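Local coordinates for Non-heme chloroperoxidase CPO-A1 (Streptomyces aureofaciens, PDB 1A8Q), which brominates substrates as a cofactor-free haloperoxidase of the alpha/beta hydrolase superfamily and may perform the chlorination in 7-chlorotetracycline biosynthesis, at residues 121-126 and 206-211; 215-220 and 233-238. All coordinates share one frame; numbering follows the deposited sequence.

Interaction 1 (121-126 and 206-211); sequences IPPVMI and EDLKKF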
ATOM      1  N   ILE A 121       3.569   4.151  -4.716  1.00  9.23           N
ATOM      2  CA  ILE A 121       4.133   4.168  -6.055  1.00  8.70           C
ATOM      3  C   ILE A 121       3.731   5.292  -7.002  1.00  9.66           C
ATOM      4  O   ILE A 121       4.545   5.506  -7.921  1.00  9.68           O
ATOM      5  CB  ILE A 121       3.896   2.813  -6.756  1.00  8.49           C
ATOM      6  CG1 ILE A 121       2.414   2.539  -7.003  1.00  8.68           C
ATOM      7  CG2 ILE A 121       4.578   1.682  -5.948  1.00  9.13           C
ATOM      8  CD1 ILE A 121       2.170   1.265  -7.828  1.00 10.43           C
ATOM      9  N   PRO A 122       2.594   5.937  -6.915  1.00  9.92           N
ATOM     10  CA  PRO A 122       2.269   6.985  -7.923  1.00 10.67           C
ATOM     11  C   PRO A 122       3.296   8.072  -7.860  1.00 11.35           C
ATOM     12  O   PRO A 122       3.898   8.381  -6.834  1.00 11.10           O
ATOM     13  CB  PRO A 122       0.863   7.460  -7.550  1.00  9.90           C
ATOM     14  CG  PRO A 122       0.284   6.287  -6.787  1.00 11.12           C
ATOM     15  CD  PRO A 122       1.479   5.772  -6.003  1.00  9.94           C
ATOM     16  N   PRO A 123       3.557   8.743  -9.019  1.00 10.48           N
ATOM     17  CA  PRO A 123       2.851   8.504 -10.233  1.00  9.63           C
ATOM     18  C   PRO A 123       3.317   7.324 -11.086  1.00  8.92           C
ATOM     19  O   PRO A 123       2.457   6.681 -11.666  1.00  9.32           O
ATOM     20  CB  PRO A 123       3.111   9.799 -11.072  1.00 10.71           C
ATOM     21  CG  PRO A 123       3.737  10.746 -10.122  1.00 13.02           C
ATOM     22  CD  PRO A 123       4.417   9.970  -9.031  1.00 11.95           C
ATOM     23  N   VAL A 124       4.597   7.116 -11.196  1.00 10.05           N
ATOM     24  CA  VAL A 124       5.121   5.999 -11.987  1.00 10.37           C
ATOM     25  C   VAL A 124       6.517   5.685 -11.486  1.00 10.12           C
ATOM     26  O   VAL A 124       7.307   6.573 -11.205  1.00 11.80           O
ATOM     27  CB  VAL A 124       5.062   6.231 -13.510  1.00 13.16           C
ATOM     28  CG1 VAL A 124       5.856   7.454 -13.918  1.00 15.34           C
ATOM     29  CG2 VAL A 124       5.538   4.978 -14.237  1.00 13.13           C
ATOM     30  N   MET A 125       6.847   4.372 -11.336  1.00 10.24           N
ATOM     31  CA  MET A 125       8.150   4.022 -10.831  1.00  8.62           C
ATOM     32  C   MET A 125       9.294   3.894 -11.838  1.00  8.76           C
ATOM     33  O   MET A 125      10.415   4.253 -11.484  1.00 11.84           O
ATOM     34  CB  MET A 125       8.021   2.588 -10.182  1.00 10.74           C
ATOM     35  CG  MET A 125       7.078   2.753  -8.973  1.00 12.85           C
ATOM     36  SD  MET A 125       8.097   2.830  -7.490  1.00 19.55           S
ATOM     37  CE  MET A 125       8.552   1.088  -7.394  1.00 13.62           C
ATOM     38  N   ILE A 126       8.973   3.377 -13.020  1.00 10.80           N
ATOM     39  CA  ILE A 126      10.051   3.053 -13.964  1.00 11.42           C
ATOM     40  C   ILE A 126      10.871   4.256 -14.423  1.00 12.29           C
ATOM     41  O   ILE A 126      10.335   5.308 -14.754  1.00 11.64           O
ATOM     42  CB  ILE A 126       9.479   2.276 -15.156  1.00 11.82           C
ATOM     43  CG1 ILE A 126      10.574   1.729 -16.079  1.00 13.66           C
ATOM     44  CG2 ILE A 126       8.495   3.060 -16.013  1.00 12.62           C
ATOM     45  CD1 ILE A 126      11.505   0.739 -15.446  1.00 14.15           C
ATOM     46  N   GLU A 206      -2.592  10.293 -14.745  1.00 14.34           N
ATOM     47  CA  GLU A 206      -3.939  10.765 -15.078  1.00 15.35           C
ATOM     48  C   GLU A 206      -5.008  10.463 -14.047  1.00 15.38           C
ATOM     49  O   GLU A 206      -5.972  11.227 -13.888  1.00 16.25           O
ATOM     50  CB  GLU A 206      -4.335  10.309 -16.478  1.00 17.89           C
ATOM     51  CG  GLU A 206      -3.371  10.871 -17.534  1.00 19.53           C
ATOM     52  CD  GLU A 206      -3.341  12.394 -17.563  1.00 20.81           C
ATOM     53  OE1 GLU A 206      -4.436  12.990 -17.685  1.00 22.32           O
ATOM     54  OE2 GLU A 206      -2.265  13.010 -17.420  1.00 21.87           O
ATOM     55  N   ASP A 207      -4.828   9.372 -13.279  1.00 12.45           N
ATOM     56  CA  ASP A 207      -5.741   9.116 -12.178  1.00 12.71           C
ATOM     57  C   ASP A 207      -5.568  10.140 -11.046  1.00 11.42           C
ATOM     58  O   ASP A 207      -6.575  10.541 -10.440  1.00 12.81           O
ATOM     59  CB  ASP A 207      -5.464   7.717 -11.577  1.00 14.16           C
ATOM     60  CG  ASP A 207      -5.859   6.572 -12.490  1.00 18.13           C
ATOM     61  OD1 ASP A 207      -6.863   6.645 -13.234  1.00 19.27           O
ATOM     62  OD2 ASP A 207      -5.140   5.560 -12.445  1.00 18.35           O
ATOM     63  N   LEU A 208      -4.352  10.526 -10.764  1.00  9.80           N
ATOM     64  CA  LEU A 208      -4.036  11.476  -9.692  1.00 10.74           C
ATOM     65  C   LEU A 208      -4.692  12.846  -9.964  1.00 11.98           C
ATOM     66  O   LEU A 208      -5.101  13.502  -9.024  1.00 12.83           O
ATOM     67  CB  LEU A 208      -2.556  11.710  -9.474  1.00 11.22           C
ATOM     68  CG  LEU A 208      -1.672  10.494  -9.082  1.00 11.66           C
ATOM     69  CD1 LEU A 208      -0.221  10.889  -8.970  1.00 12.40           C
ATOM     70  CD2 LEU A 208      -2.193   9.924  -7.758  1.00 12.32           C
ATOM     71  N   LYS A 209      -4.768  13.218 -11.239  1.00 14.01           N
ATOM     72  CA  LYS A 209      -5.392  14.516 -11.565  1.00 15.11           C
ATOM     73  C   LYS A 209      -6.893  14.512 -11.311  1.00 17.58           C
ATOM     74  O   LYS A 209      -7.561  15.573 -11.273  1.00 19.51           O
ATOM     75  CB  LYS A 209      -5.073  14.830 -13.033  1.00 15.30           C
ATOM     76  CG  LYS A 209      -3.626  15.143 -13.378  1.00 16.84           C
ATOM     77  CD  LYS A 209      -3.504  15.266 -14.907  1.00 20.00           C
ATOM     78  CE  LYS A 209      -2.102  15.609 -15.359  1.00 22.22           C
ATOM     79  NZ  LYS A 209      -2.082  15.733 -16.875  1.00 23.81           N
ATOM     80  N   LYS A 210      -7.547  13.367 -11.145  1.00 16.43           N
ATOM     81  CA  LYS A 210      -8.951  13.249 -10.848  1.00 17.11           C
ATOM     82  C   LYS A 210      -9.256  13.309  -9.353  1.00 17.01           C
ATOM     83  O   LYS A 210     -10.444  13.296  -9.015  1.00 18.95           O
ATOM     84  CB  LYS A 210      -9.531  11.964 -11.440  1.00 21.48           C
ATOM     85  CG  LYS A 210      -9.346  11.974 -12.964  1.00 24.70           C
ATOM     86  CD  LYS A 210     -10.074  10.808 -13.609  1.00 28.85           C
ATOM     87  CE  LYS A 210     -10.530  11.232 -15.017  1.00 31.39           C
ATOM     88  NZ  LYS A 210     -11.763  12.084 -14.895  1.00 33.67           N
ATOM     89  N   PHE A 211      -8.249  13.393  -8.511  1.00 14.53           N
ATOM     90  CA  PHE A 211      -8.496  13.482  -7.062  1.00 14.54           C
ATOM     91  C   PHE A 211      -9.150  14.843  -6.781  1.00 16.10           C
ATOM     92  O   PHE A 211      -8.719  15.832  -7.402  1.00 17.13           O
ATOM     93  CB  PHE A 211      -7.196  13.364  -6.298  1.00 12.86           C
ATOM     94  CG  PHE A 211      -6.699  11.952  -6.011  1.00 13.35           C
ATOM     95  CD1 PHE A 211      -6.546  11.053  -7.032  1.00 12.95           C
ATOM     96  CD2 PHE A 211      -6.330  11.616  -4.717  1.00 14.18           C
ATOM     97  CE1 PHE A 211      -6.069   9.761  -6.779  1.00 13.86           C
ATOM     98  CE2 PHE A 211      -5.852  10.331  -4.450  1.00 13.59           C
ATOM     99  CZ  PHE A 211      -5.724   9.420  -5.483  1.00 14.31           C
TER
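Pro122 and Pro123 meet Leu208 through carbon atoms alone, and the forked end of the leucine does nearly all of the touching. Pro122 CB faces the fork itself, lying 3.9 Å from Leu208 CD1 and equally far from Leu208 CD2. Pro123 meets just one branch: its CB is 4.1 Å from Leu208 CD1, and its ring crosses the leucine side chain at about a right angle. The peptide bond between the two prolines is cis, a kink consistent with both rings facing the same methyl. On the other side, Leu208 has CG anti to its carbonyl carbon (chi1 -60°), an orientation that carries both methyls off the helix and onto the loop.

In the next shell, helix 232-238 backs both partners: Ser235 and Ile238 touch Leu208, while Lys234 and Ile238 touch Pro123. Around Leu208 the chain turns, a type I turn running from Leu208 to Phe211 with Phe211 N on Leu208 O at 3.2 Å, and the edge of the Phe211 ring meets Asp207 O in plane. Asp207 pairs with Arg102 of helix 96-107. Backbone bonding between Pro123 and Phe204 ties the loop to the chain just ahead of helix 205-208.

The predominantly helical chain between the segments probably corresponds to the cap that alpha/beta hydrolases commonly insert after the strand equivalent to 112-118. The contact joins the two ends of this insertion, the loop that leaves strand 112-118 and the short helix before strand 215-220, with the Pro122 side chain about 8 Å from that of Ser94 of the catalytic triad.

Interaction 2 (215-220 and 233-238); sequences TLVVHG and RKSAQI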
ATOM      1  N   THR A 215      -5.833  15.027   0.514  1.00 10.47           N
ATOM      2  CA  THR A 215      -4.955  13.876   0.372  1.00 11.36           C
ATOM      3  C   THR A 215      -3.672  14.176   1.106  1.00 11.29           C
ATOM      4  O   THR A 215      -3.106  15.270   0.969  1.00 13.27           O
ATOM      5  CB  THR A 215      -4.638  13.608  -1.124  1.00 11.62           C
ATOM      6  OG1 THR A 215      -5.855  13.285  -1.818  1.00 12.12           O
ATOM      7  CG2 THR A 215      -3.650  12.442  -1.183  1.00 13.42           C
ATOM      8  N   LEU A 216      -3.231  13.264   1.956  1.00  8.35           N
ATOM      9  CA  LEU A 216      -1.970  13.368   2.636  1.00  9.63           C
ATOM     10  C   LEU A 216      -0.984  12.377   2.023  1.00 10.57           C
ATOM     11  O   LEU A 216      -1.330  11.201   1.913  1.00 11.88           O
ATOM     12  CB  LEU A 216      -2.159  12.974   4.117  1.00 11.28           C
ATOM     13  CG  LEU A 216      -0.887  12.895   4.950  1.00 12.05           C
ATOM     14  CD1 LEU A 216      -0.147  14.204   5.123  1.00 14.64           C
ATOM     15  CD2 LEU A 216      -1.253  12.331   6.341  1.00 14.47           C
ATOM     16  N   VAL A 217       0.178  12.846   1.667  1.00 10.13           N
ATOM     17  CA  VAL A 217       1.221  11.980   1.104  1.00 10.69           C
ATOM     18  C   VAL A 217       2.335  11.930   2.121  1.00 11.70           C
ATOM     19  O   VAL A 217       2.860  12.967   2.564  1.00 11.36           O
ATOM     20  CB  VAL A 217       1.738  12.560  -0.239  1.00 10.58           C
ATOM     21  CG1 VAL A 217       2.838  11.634  -0.764  1.00 10.51           C
ATOM     22  CG2 VAL A 217       0.585  12.653  -1.237  1.00 11.25           C
ATOM     23  N   VAL A 218       2.670  10.739   2.671  1.00  8.83           N
ATOM     24  CA  VAL A 218       3.754  10.586   3.633  1.00  9.51           C
ATOM     25  C   VAL A 218       4.847   9.718   3.004  1.00 10.68           C
ATOM     26  O   VAL A 218       4.448   8.742   2.373  1.00 12.01           O
ATOM     27  CB  VAL A 218       3.252   9.856   4.915  1.00 11.39           C
ATOM     28  CG1 VAL A 218       4.384   9.578   5.895  1.00 10.21           C
ATOM     29  CG2 VAL A 218       2.193  10.744   5.588  1.00 12.51           C
ATOM     30  N   HIS A 219       6.135  10.037   3.142  1.00 10.40           N
ATOM     31  CA  HIS A 219       7.124   9.172   2.504  1.00  9.44           C
ATOM     32  C   HIS A 219       8.434   9.344   3.242  1.00 10.92           C
ATOM     33  O   HIS A 219       8.767  10.484   3.636  1.00 11.52           O
ATOM     34  CB  HIS A 219       7.294   9.624   1.037  1.00  9.41           C
ATOM     35  CG  HIS A 219       7.649   8.543   0.061  1.00  8.64           C
ATOM     36  ND1 HIS A 219       6.785   8.136  -0.878  1.00  8.66           N
ATOM     37  CD2 HIS A 219       8.780   7.804  -0.063  1.00  8.28           C
ATOM     38  CE1 HIS A 219       7.318   7.147  -1.610  1.00  7.66           C
ATOM     39  NE2 HIS A 219       8.523   6.937  -1.121  1.00  8.54           N
ATOM     40  N   GLY A 220       9.153   8.250   3.431  1.00  9.77           N
ATOM     41  CA  GLY A 220      10.445   8.355   4.124  1.00 10.03           C
ATOM     42  C   GLY A 220      11.496   8.758   3.089  1.00 11.10           C
ATOM     43  O   GLY A 220      11.455   8.260   1.961  1.00 12.30           O
ATOM     44  N   ARG A 233       7.302  12.858  -3.730  1.00 14.69           N
ATOM     45  CA  ARG A 233       7.482  14.298  -4.066  1.00 16.51           C
ATOM     46  C   ARG A 233       6.687  14.719  -5.282  1.00 16.37           C
ATOM     47  O   ARG A 233       6.175  15.856  -5.343  1.00 17.14           O
ATOM     48  CB  ARG A 233       8.969  14.573  -4.251  1.00 18.51           C
ATOM     49  CG  ARG A 233       9.650  14.876  -2.926  1.00 22.10           C
ATOM     50  CD  ARG A 233      11.001  15.529  -3.170  1.00 23.53           C
ATOM     51  NE  ARG A 233      11.936  15.102  -2.133  1.00 25.22           N
ATOM     52  CZ  ARG A 233      11.968  15.632  -0.925  1.00 26.63           C
ATOM     53  NH1 ARG A 233      11.124  16.603  -0.590  1.00 28.11           N
ATOM     54  NH2 ARG A 233      12.848  15.198  -0.042  1.00 28.82           N
ATOM     55  N   LYS A 234       6.526  13.866  -6.294  1.00 15.87           N
ATOM     56  CA  LYS A 234       5.751  14.227  -7.471  1.00 14.86           C
ATOM     57  C   LYS A 234       4.264  14.093  -7.301  1.00 15.20           C
ATOM     58  O   LYS A 234       3.491  14.903  -7.798  1.00 14.43           O
ATOM     59  CB  LYS A 234       6.171  13.340  -8.674  1.00 16.57           C
ATOM     60  CG  LYS A 234       7.630  13.656  -9.030  1.00 19.60           C
ATOM     61  CD  LYS A 234       7.945  12.885 -10.328  1.00 24.02           C
ATOM     62  CE  LYS A 234       9.397  13.114 -10.732  1.00 26.75           C
ATOM     63  NZ  LYS A 234       9.440  13.796 -12.061  1.00 31.88           N
ATOM     64  N   SER A 235       3.782  13.034  -6.591  1.00 12.98           N
ATOM     65  CA  SER A 235       2.329  12.932  -6.477  1.00 13.54           C
ATOM     66  C   SER A 235       1.765  14.111  -5.670  1.00 11.81           C
ATOM     67  O   SER A 235       0.613  14.495  -5.934  1.00 13.54           O
ATOM     68  CB  SER A 235       1.938  11.570  -5.871  1.00 16.00           C
ATOM     69  OG  SER A 235       2.584  11.503  -4.608  1.00 17.07           O
ATOM     70  N   ALA A 236       2.529  14.611  -4.737  1.00 11.34           N
ATOM     71  CA  ALA A 236       2.104  15.728  -3.863  1.00 12.62           C
ATOM     72  C   ALA A 236       1.940  17.002  -4.708  1.00 14.72           C
ATOM     73  O   ALA A 236       1.114  17.844  -4.359  1.00 16.50           O
ATOM     74  CB  ALA A 236       3.120  15.958  -2.767  1.00 13.76           C
ATOM     75  N   GLN A 237       2.662  17.065  -5.806  1.00 14.72           N
ATOM     76  CA  GLN A 237       2.505  18.218  -6.714  1.00 18.53           C
ATOM     77  C   GLN A 237       1.369  18.058  -7.692  1.00 18.60           C
ATOM     78  O   GLN A 237       0.787  19.069  -8.153  1.00 19.80           O
ATOM     79  CB  GLN A 237       3.820  18.435  -7.460  1.00 20.65           C
ATOM     80  CG  GLN A 237       4.993  18.881  -6.633  1.00 25.57           C
ATOM     81  CD  GLN A 237       4.881  20.230  -5.942  1.00 28.77           C
ATOM     82  OE1 GLN A 237       4.020  21.067  -6.245  1.00 31.26           O
ATOM     83  NE2 GLN A 237       5.775  20.472  -4.975  1.00 29.09           N
ATOM     84  N   ILE A 238       1.013  16.850  -8.096  1.00 15.86           N
ATOM     85  CA  ILE A 238      -0.036  16.597  -9.075  1.00 16.49           C
ATOM     86  C   ILE A 238      -1.420  16.558  -8.487  1.00 16.11           C
ATOM     87  O   ILE A 238      -2.427  16.967  -9.104  1.00 18.17           O
ATOM     88  CB  ILE A 238       0.205  15.258  -9.816  1.00 16.76           C
ATOM     89  CG1 ILE A 238       1.566  15.326 -10.513  1.00 18.76           C
ATOM     90  CG2 ILE A 238      -0.939  14.936 -10.770  1.00 18.01           C
ATOM     91  CD1 ILE A 238       2.011  14.008 -11.107  1.00 20.22           C
TER
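A beta-alpha-beta crossover of the alpha/beta hydrolase sheet provides the setting: strand 215-220 leads through a loop to helix 232-238, which returns the chain to the parallel strand 243-247. Val217 is the strand's main point of contact with the helix, and the backbones come nearest there, with Val217 CA 6.3 Å from Ala236 CA.

Both methyls of Val217 face Ser235 OG, and one of them also reaches Ala236. CG1, anti to the backbone N (chi1 179°), comes to 3.9 Å from Ser235 OG. The other methyl bridges two residues: Val217 CG2 lies 4.1 Å from Ser235 OG. On its other contact, Val217 CG2 is 4.4 Å from Ala236 CB. The small side chains of Ser235 and Ala236 are consistent with the close approach of the helix to the strand.

Although Ser235 puts an oxygen against a valine, the contact is van der Waals in kind. With chi1 at 58°, OG sits between its own backbone N and carbonyl carbon, near the carbonyls of Thr231 and Gly232, with each of which it has a weak hydrogen bond; its single proton would have to be shared or alternate between them. The buried hydroxyl thus has its polar partners in the preceding turn of chain.

Further along the strand, His219 NE2 bonds to Val226 O in the loop that also carries Asp223 of the catalytic triad. Strand 215-220 runs between strands 112-118 and 243-247, bonded through its backbone to both; Val217 and Ala236 both touch Leu244 of the latter, while Ser235 and Ile238 pack against Leu208 of helix 205-208.

Interactions 1 and 2 are both buried, with centres 10 Å apart, and they abut one another. Pro123 CG lies 3.8 Å from Ile238 CD1, and Leu208 CB is 3.8 Å from Ile238 CG2, making helix 232-238 a shared support. Their chemistry and places in the fold differ. Interaction 1 is wholly apolar and joins irregular chain to a short helix, through proline rings and a branched leucine; interaction 2 sets a helix on the strand next to the sheet edge, with small residues against valine and a serine hydroxyl turned to carbonyls earlier in the chain. Strand 215-220 is the next element after helix 205-208, linking the probable cap insertion to the sheet.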